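Local coordinates for penicillin-binding protein 2 (Pbp2) (Helicobacter pylori, PDB 5LP5), which probably serves as a transpeptidase that cross-links peptidoglycan in the cell wall synthesis machinery and binds penicillin, working in complex with MreC, at residues N229-K237 with T458-K466; L359-V367 with G487-T498. One frame throughout, in Å; residues are numbered along the deposited sequence.

Contact 1. Residues N229-K237 with T458-K466; sequences NHLQLSLDK and TPHFAINNK
Phe-461 meets Leu-235 on one side of a short antiparallel pairing between 458-466 and 229-237, and Ile-463 meets Ser-234 and Gln-232 on the other. Leu-233 and Ala-462 form one non-hydrogen-bonded bridge, flanked by Ser-234 N to Phe-461 O at 2.8 Å and Ile-463 N to Gln-232 O at 3.1 Å. Ile-463, with CG1 anti to its carbonyl carbon (chi1 -73°), lays its chain along Ser-234, CG1 lying 3.6 Å from Ser-234 CA. Its CD1 ends 3.9 Å from CD of the Gln-232 amide. On the other side the leucines gather: Leu-235 CD2 meets the edge of the Phe-461 ring, in its plane, at 4.0 Å from CE1, while Leu-233 CD2 lies 4.2 Å from Phe-461 CB. Further along, Leu-231 CD1 reaches the Asn-464 carboxamide crosswise, 3.7 Å from OD1. Leu-264 O holds Ser-234 OG, and Asp-399 accepts from the amides of Phe-461 and Ala-462. Two backbone hydrogen bonds thus tie the transpeptidase loop to 229-237, itself paired with strand 56-57 of the N-terminal region, with apolar side chains filling in around them and no charged pair between the two segments.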
loop_
_atom_site.group_PDB
_atom_site.type_symbol
_atom_site.label_atom_id
_atom_site.label_comp_id
_atom_site.label_asym_id
_atom_site.label_seq_id
_atom_site.Cartn_x
_atom_site.Cartn_y
_atom_site.Cartn_z
ATOM N N ASN A 229 2.221 11.789 -4.110
ATOM C CA ASN A 229 2.057 10.931 -5.273
ATOM C C ASN A 229 0.602 10.501 -5.479
ATOM O O ASN A 229 0.303 9.802 -6.433
ATOM C CB ASN A 229 2.949 9.699 -5.136
ATOM C CG ASN A 229 4.436 10.056 -5.082
ATOM O OD1 ASN A 229 4.902 11.029 -5.698
ATOM N ND2 ASN A 229 5.192 9.259 -4.343
ATOM N N HIS A 230 -0.296 10.947 -4.604
ATOM C CA HIS A 230 -1.724 10.573 -4.659
ATOM C C HIS A 230 -2.424 11.191 -5.864
ATOM O O HIS A 230 -1.943 12.157 -6.454
ATOM C CB HIS A 230 -2.453 11.065 -3.410
ATOM C CG HIS A 230 -2.582 12.555 -3.367
ATOM N ND1 HIS A 230 -1.541 13.373 -2.977
ATOM C CD2 HIS A 230 -3.597 13.378 -3.726
ATOM C CE1 HIS A 230 -1.917 14.634 -3.067
ATOM N NE2 HIS A 230 -3.161 14.665 -3.517
ATOM N N LEU A 231 -3.578 10.635 -6.212
ATOM C CA LEU A 231 -4.342 11.090 -7.381
ATOM C C LEU A 231 -5.839 11.037 -7.115
ATOM O O LEU A 231 -6.391 10.009 -6.709
ATOM C CB LEU A 231 -4.015 10.247 -8.618
ATOM C CG LEU A 231 -4.742 10.555 -9.933
ATOM C CD1 LEU A 231 -4.446 11.960 -10.428
ATOM C CD2 LEU A 231 -4.341 9.546 -10.993
ATOM N N GLN A 232 -6.497 12.158 -7.365
ATOM C CA GLN A 232 -7.929 12.259 -7.160
ATOM C C GLN A 232 -8.699 12.244 -8.493
ATOM O O GLN A 232 -8.402 13.033 -9.405
ATOM C CB GLN A 232 -8.254 13.531 -6.379
ATOM C CG GLN A 232 -9.580 13.449 -5.659
ATOM C CD GLN A 232 -10.079 14.781 -5.168
ATOM O OE1 GLN A 232 -9.506 15.849 -5.456
ATOM N NE2 GLN A 232 -11.185 14.728 -4.416
ATOM N N LEU A 233 -9.695 11.355 -8.572
ATOM C CA LEU A 233 -10.551 11.200 -9.745
ATOM C C LEU A 233 -11.927 11.793 -9.487
ATOM O O LEU A 233 -12.379 11.879 -8.342
ATOM C CB LEU A 233 -10.743 9.725 -10.114
ATOM C CG LEU A 233 -9.502 8.869 -10.298
ATOM C CD1 LEU A 233 -9.886 7.496 -10.790
ATOM C CD2 LEU A 233 -8.550 9.518 -11.277
ATOM N N SER A 234 -12.599 12.153 -10.576
ATOM C CA SER A 234 -13.899 12.800 -10.524
ATOM C C SER A 234 -15.064 11.851 -10.288
ATOM O O SER A 234 -16.169 12.297 -10.009
ATOM C CB SER A 234 -14.135 13.576 -11.812
ATOM O OG SER A 234 -13.930 12.737 -12.940
ATOM N N LEU A 235 -14.829 10.549 -10.385
ATOM C CA LEU A 235 -15.896 9.595 -10.105
ATOM C C LEU A 235 -16.572 9.847 -8.759
ATOM O O LEU A 235 -15.935 10.320 -7.834
ATOM C CB LEU A 235 -15.347 8.167 -10.105
ATOM C CG LEU A 235 -14.781 7.586 -11.388
ATOM C CD1 LEU A 235 -14.275 6.186 -11.074
ATOM C CD2 LEU A 235 -15.824 7.540 -12.474
ATOM N N ASP A 236 -17.849 9.509 -8.647
ATOM C CA ASP A 236 -18.507 9.415 -7.357
ATOM C C ASP A 236 -18.846 7.965 -7.105
ATOM O O ASP A 236 -19.596 7.365 -7.839
ATOM C CB ASP A 236 -19.777 10.254 -7.328
ATOM C CG ASP A 236 -20.459 10.273 -5.938
ATOM O OD1 ASP A 236 -20.286 9.302 -5.156
ATOM O OD2 ASP A 236 -21.192 11.251 -5.644
ATOM N N LYS A 237 -18.295 7.418 -6.041
ATOM C CA LYS A 237 -18.435 5.997 -5.705
ATOM C C LYS A 237 -19.892 5.540 -5.574
ATOM O O LYS A 237 -20.223 4.397 -5.894
ATOM C CB LYS A 237 -17.665 5.712 -4.404
ATOM C CG LYS A 237 -17.803 4.312 -3.876
ATOM C CD LYS A 237 -17.163 4.206 -2.498
ATOM C CE LYS A 237 -17.494 2.853 -1.892
ATOM N NZ LYS A 237 -16.666 2.492 -0.711
ATOM N N THR A 458 -14.047 17.979 -23.053
ATOM C CA THR A 458 -13.122 16.845 -23.081
ATOM C C THR A 458 -13.367 15.993 -21.832
ATOM O O THR A 458 -13.021 16.445 -20.723
ATOM C CB THR A 458 -11.658 17.320 -23.080
ATOM O OG1 THR A 458 -11.395 18.049 -24.278
ATOM C CG2 THR A 458 -10.708 16.167 -23.003
ATOM N N PRO A 459 -13.960 14.769 -21.993
ATOM C CA PRO A 459 -14.179 13.911 -20.817
ATOM C C PRO A 459 -12.871 13.529 -20.196
ATOM O O PRO A 459 -11.908 13.325 -20.921
ATOM C CB PRO A 459 -14.868 12.672 -21.389
ATOM C CG PRO A 459 -15.424 13.110 -22.701
ATOM C CD PRO A 459 -14.442 14.117 -23.223
ATOM N N HIS A 460 -12.814 13.475 -18.872
ATOM C CA HIS A 460 -11.585 13.102 -18.190
ATOM C C HIS A 460 -11.934 12.593 -16.826
ATOM O O HIS A 460 -13.047 12.772 -16.387
ATOM C CB HIS A 460 -10.576 14.266 -18.128
ATOM C CG HIS A 460 -11.087 15.483 -17.431
ATOM N ND1 HIS A 460 -11.921 16.395 -18.040
ATOM C CD2 HIS A 460 -10.857 15.955 -16.183
ATOM C CE1 HIS A 460 -12.201 17.366 -17.187
ATOM N NE2 HIS A 460 -11.561 17.125 -16.054
ATOM N N PHE A 461 -10.983 11.911 -16.197
ATOM C CA PHE A 461 -11.166 11.313 -14.878
ATOM C C PHE A 461 -10.364 12.048 -13.802
ATOM O O PHE A 461 -10.802 12.153 -12.662
ATOM C CB PHE A 461 -10.740 9.853 -14.894
ATOM C CG PHE A 461 -11.669 8.962 -15.668
ATOM C CD1 PHE A 461 -12.834 8.482 -15.096
ATOM C CD2 PHE A 461 -11.373 8.605 -16.971
ATOM C CE1 PHE A 461 -13.680 7.654 -15.798
ATOM C CE2 PHE A 461 -12.210 7.779 -17.683
ATOM C CZ PHE A 461 -13.366 7.306 -17.096
ATOM N N ALA A 462 -9.183 12.544 -14.147
ATOM C CA ALA A 462 -8.329 13.206 -13.178
ATOM C C ALA A 462 -8.803 14.642 -12.889
ATOM O O ALA A 462 -8.712 15.522 -13.749
ATOM C CB ALA A 462 -6.896 13.209 -13.678
ATOM N N ILE A 463 -9.280 14.887 -11.668
ATOM C CA ILE A 463 -9.830 16.197 -11.324
ATOM C C ILE A 463 -8.832 17.304 -11.575
ATOM O O ILE A 463 -9.207 18.366 -12.030
ATOM C CB ILE A 463 -10.345 16.259 -9.869
ATOM C CG1 ILE A 463 -11.646 15.457 -9.759
ATOM C CG2 ILE A 463 -10.608 17.706 -9.452
ATOM C CD1 ILE A 463 -12.264 15.405 -8.376
ATOM N N ASN A 464 -7.558 17.047 -11.302
ATOM C CA ASN A 464 -6.495 18.038 -11.536
ATOM C C ASN A 464 -6.043 18.092 -13.009
ATOM O O ASN A 464 -4.976 18.602 -13.318
ATOM C CB ASN A 464 -5.304 17.822 -10.573
ATOM C CG ASN A 464 -4.791 16.373 -10.552
ATOM O OD1 ASN A 464 -5.427 15.453 -11.066
ATOM N ND2 ASN A 464 -3.654 16.162 -9.891
ATOM N N ASN A 465 -6.872 17.589 -13.920
ATOM C CA ASN A 465 -6.665 17.732 -15.369
ATOM C C ASN A 465 -7.555 18.838 -15.950
ATOM O O ASN A 465 -8.582 18.553 -16.546
ATOM C CB ASN A 465 -6.995 16.407 -16.056
ATOM C CG ASN A 465 -6.175 16.150 -17.308
ATOM O OD1 ASN A 465 -5.453 17.007 -17.825
ATOM N ND2 ASN A 465 -6.278 14.924 -17.793
ATOM N N LYS A 466 -7.144 20.097 -15.777
ATOM C CA LYS A 466 -7.888 21.266 -16.282
ATOM C C LYS A 466 -7.989 21.212 -17.804
ATOM O O LYS A 466 -7.081 21.622 -18.527
ATOM C CB LYS A 466 -7.199 22.570 -15.865
ATOM C CG LYS A 466 -7.770 23.849 -16.496
ATOM C CD LYS A 466 -6.745 24.984 -16.491
ATOM C CE LYS A 466 -7.313 26.297 -17.000
ATOM N NZ LYS A 466 -6.305 27.387 -16.853
#

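Contact 2. Residues L359-V367 with G487-T498; sequences LYKAIRESV and GMYEVCNHKDGT
Helix 359-364 ends beside what is probably the active site: Ser-366, whose OG hydrogen-bonds the OG of Ser-311 in a likely SxxK motif, is the C-prime residue of the Schellman motif closing the helix. On the flank turned to helix 475-493, Ile-363 CG2 rests 3.7 Å from the C atom of Gly-487, which has no side chain to keep the helices apart, and 4.1 Å from Val-491 CG2. The short axes approach to 7.9 Å and cross at -46°. In the fold shared by penicillin-binding proteins and serine beta-lactamases, this packs helix 359-364 on helix 475-493, which lies against strand 511-517, an outermost strand of the sheet, and is tied to it by the disulfide of Cys-492 with Cys-512. Arg-364 covers the more solvent-accessible side. Its CG stands anti to the backbone N (chi1 -177°) and a bend at chi3 swings the guanidinium over the His-494 ring, where the two planes stack with centres 3.8 Å apart. Lys-361 CG lies over the opposite face. Arg-364 NE and NH2 grip one oxygen side-on, Glu-490 OE1, at 3.1 Å from NE; both nitrogens approach it from the same face of the carboxylate, well above its plane. Arg-364 NH1 makes a second salt bridge to Asp-496 OD2 at 3.3 Å. The arginine probably also eases the approach of Glu-365 OE2 to Asp-496 OD2. Asp-496 N donates to His-494 ND1 in the ring plane, fixing the imidazole's rotation, while Thr-498 N bonds Arg-364 O at 3.3 Å, nearly straight at the hydrogen (169°).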
loop_
_atom_site.group_PDB
_atom_site.type_symbol
_atom_site.label_atom_id
_atom_site.label_comp_id
_atom_site.label_asym_id
_atom_site.label_seq_id
_atom_site.Cartn_x
_atom_site.Cartn_y
_atom_site.Cartn_z
ATOM N N LEU A 359 -38.472 19.148 -38.698
ATOM C CA LEU A 359 -37.278 18.745 -37.924
ATOM C C LEU A 359 -37.622 18.346 -36.472
ATOM O O LEU A 359 -37.276 17.250 -36.025
ATOM C CB LEU A 359 -36.213 19.857 -37.934
ATOM C CG LEU A 359 -34.737 19.420 -37.830
ATOM C CD1 LEU A 359 -33.788 20.592 -38.051
ATOM C CD2 LEU A 359 -34.393 18.758 -36.513
ATOM N N TYR A 360 -38.311 19.234 -35.752
ATOM C CA TYR A 360 -38.735 18.971 -34.360
ATOM C C TYR A 360 -39.385 17.585 -34.238
ATOM O O TYR A 360 -39.073 16.812 -33.326
ATOM C CB TYR A 360 -39.732 20.032 -33.829
ATOM C CG TYR A 360 -39.225 21.475 -33.719
ATOM C CD1 TYR A 360 -38.710 21.975 -32.530
ATOM C CD2 TYR A 360 -39.309 22.348 -34.801
ATOM C CE1 TYR A 360 -38.264 23.284 -32.436
ATOM C CE2 TYR A 360 -38.870 23.655 -34.711
ATOM C CZ TYR A 360 -38.349 24.115 -33.530
ATOM O OH TYR A 360 -37.907 25.413 -33.456
ATOM N N LYS A 361 -40.284 17.277 -35.168
ATOM C CA LYS A 361 -41.074 16.048 -35.097
ATOM C C LYS A 361 -40.267 14.815 -35.519
ATOM O O LYS A 361 -40.475 13.707 -34.995
ATOM C CB LYS A 361 -42.340 16.172 -35.954
ATOM C CG LYS A 361 -43.341 15.038 -35.714
ATOM C CD LYS A 361 -44.549 15.115 -36.623
ATOM C CE LYS A 361 -45.087 13.711 -36.875
ATOM N NZ LYS A 361 -46.128 13.629 -37.928
ATOM N N ALA A 362 -39.354 15.012 -36.467
ATOM C CA ALA A 362 -38.487 13.930 -36.946
ATOM C C ALA A 362 -37.522 13.453 -35.855
ATOM O O ALA A 362 -37.218 12.254 -35.742
ATOM C CB ALA A 362 -37.718 14.374 -38.189
ATOM N N ILE A 363 -37.039 14.412 -35.069
ATOM C CA ILE A 363 -36.244 14.121 -33.889
ATOM C C ILE A 363 -37.119 13.404 -32.867
ATOM O O ILE A 363 -36.781 12.304 -32.393
ATOM C CB ILE A 363 -35.690 15.409 -33.240
ATOM C CG1 ILE A 363 -34.668 16.095 -34.157
ATOM C CG2 ILE A 363 -35.060 15.067 -31.892
ATOM C CD1 ILE A 363 -34.067 17.369 -33.594
ATOM N N ARG A 364 -38.240 14.047 -32.538
ATOM C CA ARG A 364 -39.165 13.555 -31.525
ATOM C C ARG A 364 -39.475 12.068 -31.727
ATOM O O ARG A 364 -39.324 11.240 -30.806
ATOM C CB ARG A 364 -40.469 14.364 -31.564
ATOM C CG ARG A 364 -41.482 13.980 -30.477
ATOM C CD ARG A 364 -42.894 14.400 -30.822
ATOM N NE ARG A 364 -42.942 15.789 -31.257
ATOM C CZ ARG A 364 -43.970 16.346 -31.884
ATOM N NH1 ARG A 364 -45.067 15.646 -32.156
ATOM N NH2 ARG A 364 -43.891 17.615 -32.242
ATOM N N GLU A 365 -39.885 11.733 -32.950
ATOM C CA GLU A 365 -40.436 10.418 -33.225
ATOM C C GLU A 365 -39.421 9.473 -33.863
ATOM O O GLU A 365 -39.799 8.402 -34.328
ATOM C CB GLU A 365 -41.688 10.555 -34.098
ATOM C CG GLU A 365 -42.854 11.252 -33.407
ATOM C CD GLU A 365 -44.056 11.463 -34.317
ATOM O OE1 GLU A 365 -44.083 10.925 -35.441
ATOM O OE2 GLU A 365 -44.987 12.175 -33.911
ATOM N N SER A 366 -38.138 9.856 -33.858
ATOM C CA SER A 366 -37.061 9.039 -34.422
ATOM C C SER A 366 -37.478 8.638 -35.838
ATOM O O SER A 366 -37.416 7.464 -36.194
ATOM C CB SER A 366 -36.793 7.809 -33.530
ATOM O OG SER A 366 -35.615 7.105 -33.891
ATOM N N VAL A 367 -37.922 9.623 -36.628
ATOM C CA VAL A 367 -38.422 9.390 -37.987
ATOM C C VAL A 367 -37.268 9.279 -38.981
ATOM O O VAL A 367 -36.325 10.072 -38.941
ATOM C CB VAL A 367 -39.363 10.514 -38.464
ATOM C CG1 VAL A 367 -39.805 10.289 -39.900
ATOM C CG2 VAL A 367 -40.578 10.601 -37.576
ATOM N N GLY A 487 -36.343 19.501 -29.687
ATOM C CA GLY A 487 -36.637 18.177 -30.199
ATOM C C GLY A 487 -36.345 17.109 -29.153
ATOM O O GLY A 487 -37.221 16.293 -28.843
ATOM N N MET A 488 -35.123 17.126 -28.606
ATOM C CA MET A 488 -34.715 16.163 -27.577
ATOM C C MET A 488 -35.660 16.275 -26.382
ATOM O O MET A 488 -36.073 15.268 -25.811
ATOM C CB MET A 488 -33.258 16.388 -27.139
ATOM C CG MET A 488 -32.203 16.117 -28.222
ATOM S SD MET A 488 -30.461 16.365 -27.769
ATOM C CE MET A 488 -30.332 14.943 -26.689
ATOM N N TYR A 489 -36.015 17.508 -26.024
ATOM C CA TYR A 489 -37.023 17.760 -24.992
ATOM C C TYR A 489 -38.317 16.995 -25.282
ATOM O O TYR A 489 -38.889 16.344 -24.399
ATOM C CB TYR A 489 -37.308 19.262 -24.888
ATOM C CG TYR A 489 -38.416 19.612 -23.910
ATOM C CD1 TYR A 489 -38.234 19.474 -22.538
ATOM C CD2 TYR A 489 -39.649 20.079 -24.366
ATOM C CE1 TYR A 489 -39.248 19.795 -21.658
ATOM C CE2 TYR A 489 -40.669 20.393 -23.491
ATOM C CZ TYR A 489 -40.460 20.259 -22.142
ATOM O OH TYR A 489 -41.464 20.582 -21.272
ATOM N N GLU A 490 -38.752 17.068 -26.539
ATOM C CA GLU A 490 -39.991 16.433 -26.979
ATOM C C GLU A 490 -39.913 14.903 -26.980
ATOM O O GLU A 490 -40.917 14.235 -26.809
ATOM C CB GLU A 490 -40.405 16.963 -28.364
ATOM C CG GLU A 490 -41.003 18.364 -28.328
ATOM C CD GLU A 490 -41.303 18.951 -29.700
ATOM O OE1 GLU A 490 -41.190 18.246 -30.731
ATOM O OE2 GLU A 490 -41.665 20.145 -29.745
ATOM N N VAL A 491 -38.729 14.344 -27.159
ATOM C CA VAL A 491 -38.589 12.881 -27.174
ATOM C C VAL A 491 -39.008 12.276 -25.845
ATOM O O VAL A 491 -39.592 11.198 -25.801
ATOM C CB VAL A 491 -37.143 12.434 -27.488
ATOM C CG1 VAL A 491 -37.033 10.921 -27.437
ATOM C CG2 VAL A 491 -36.712 12.927 -28.862
ATOM N N CYS A 492 -38.694 13.004 -24.778
ATOM C CA CYS A 492 -38.869 12.561 -23.401
ATOM C C CYS A 492 -40.172 13.083 -22.804
ATOM O O CYS A 492 -40.706 12.477 -21.875
ATOM C CB CYS A 492 -37.703 13.079 -22.559
ATOM S SG CYS A 492 -36.263 12.000 -22.360
ATOM N N ASN A 493 -40.667 14.207 -23.331
ATOM C CA ASN A 493 -41.758 14.961 -22.690
ATOM C C ASN A 493 -43.066 15.098 -23.483
ATOM O O ASN A 493 -44.133 15.222 -22.892
ATOM C CB ASN A 493 -41.258 16.348 -22.317
ATOM C CG ASN A 493 -40.164 16.296 -21.285
ATOM O OD1 ASN A 493 -40.418 15.988 -20.126
ATOM N ND2 ASN A 493 -38.932 16.573 -21.707
ATOM N N HIS A 494 -42.989 15.115 -24.811
ATOM C CA HIS A 494 -44.183 15.117 -25.671
ATOM C C HIS A 494 -44.743 13.688 -25.744
ATOM O O HIS A 494 -43.990 12.722 -25.740
ATOM C CB HIS A 494 -43.818 15.631 -27.067
ATOM C CG HIS A 494 -44.995 16.039 -27.907
ATOM N ND1 HIS A 494 -45.859 15.128 -28.485
ATOM C CD2 HIS A 494 -45.426 17.264 -28.295
ATOM C CE1 HIS A 494 -46.785 15.777 -29.166
ATOM N NE2 HIS A 494 -46.544 17.071 -29.071
ATOM N N LYS A 495 -46.059 13.553 -25.818
ATOM C CA LYS A 495 -46.708 12.238 -25.709
ATOM C C LYS A 495 -46.428 11.344 -26.919
ATOM O O LYS A 495 -46.432 10.114 -26.813
ATOM C CB LYS A 495 -48.206 12.417 -25.473
ATOM C CG LYS A 495 -48.485 13.220 -24.205
ATOM C CD LYS A 495 -49.964 13.356 -23.882
ATOM C CE LYS A 495 -50.175 13.935 -22.488
ATOM N NZ LYS A 495 -51.591 14.363 -22.282
ATOM N N ASP A 496 -46.159 11.981 -28.057
ATOM C CA ASP A 496 -45.748 11.297 -29.287
ATOM C C ASP A 496 -44.319 10.789 -29.237
ATOM O O ASP A 496 -43.971 9.825 -29.931
ATOM C CB ASP A 496 -45.878 12.254 -30.467
ATOM C CG ASP A 496 -47.304 12.598 -30.763
ATOM O OD1 ASP A 496 -48.172 11.769 -30.429
ATOM O OD2 ASP A 496 -47.555 13.674 -31.338
ATOM N N GLY A 497 -43.499 11.456 -28.428
ATOM C CA GLY A 497 -42.088 11.119 -28.274
ATOM C C GLY A 497 -41.854 9.635 -28.109
ATOM O O GLY A 497 -42.613 8.942 -27.426
ATOM N N THR A 498 -40.807 9.141 -28.756
ATOM C CA THR A 498 -40.463 7.722 -28.660
ATOM C C THR A 498 -40.232 7.294 -27.209
ATOM O O THR A 498 -40.603 6.197 -26.815
ATOM C CB THR A 498 -39.230 7.351 -29.522
ATOM O OG1 THR A 498 -38.816 6.010 -29.219
ATOM C CG2 THR A 498 -38.067 8.291 -29.275
#

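The centres of contacts 1 and 2 lie 35 Å apart and their nearest atoms about 16 Å, so the two do not touch. Their segments alternate along the chain: 359-367 falls between the partners of contact 1, and 458-466 comes before helix 475-493, whose end forms half of contact 2. Both border the same five-stranded sheet at opposite margins, contact 1 touching outermost strand 264-270 and contact 2 touching outermost strand 511-517. One end of contact 2 borders the probable active site, through Ser-366, whose side chain touches Lys-314 and Lys-513 of the likely SxxK and KTG motifs; contact 1 instead lies where the transpeptidase domain meets the N-terminal region.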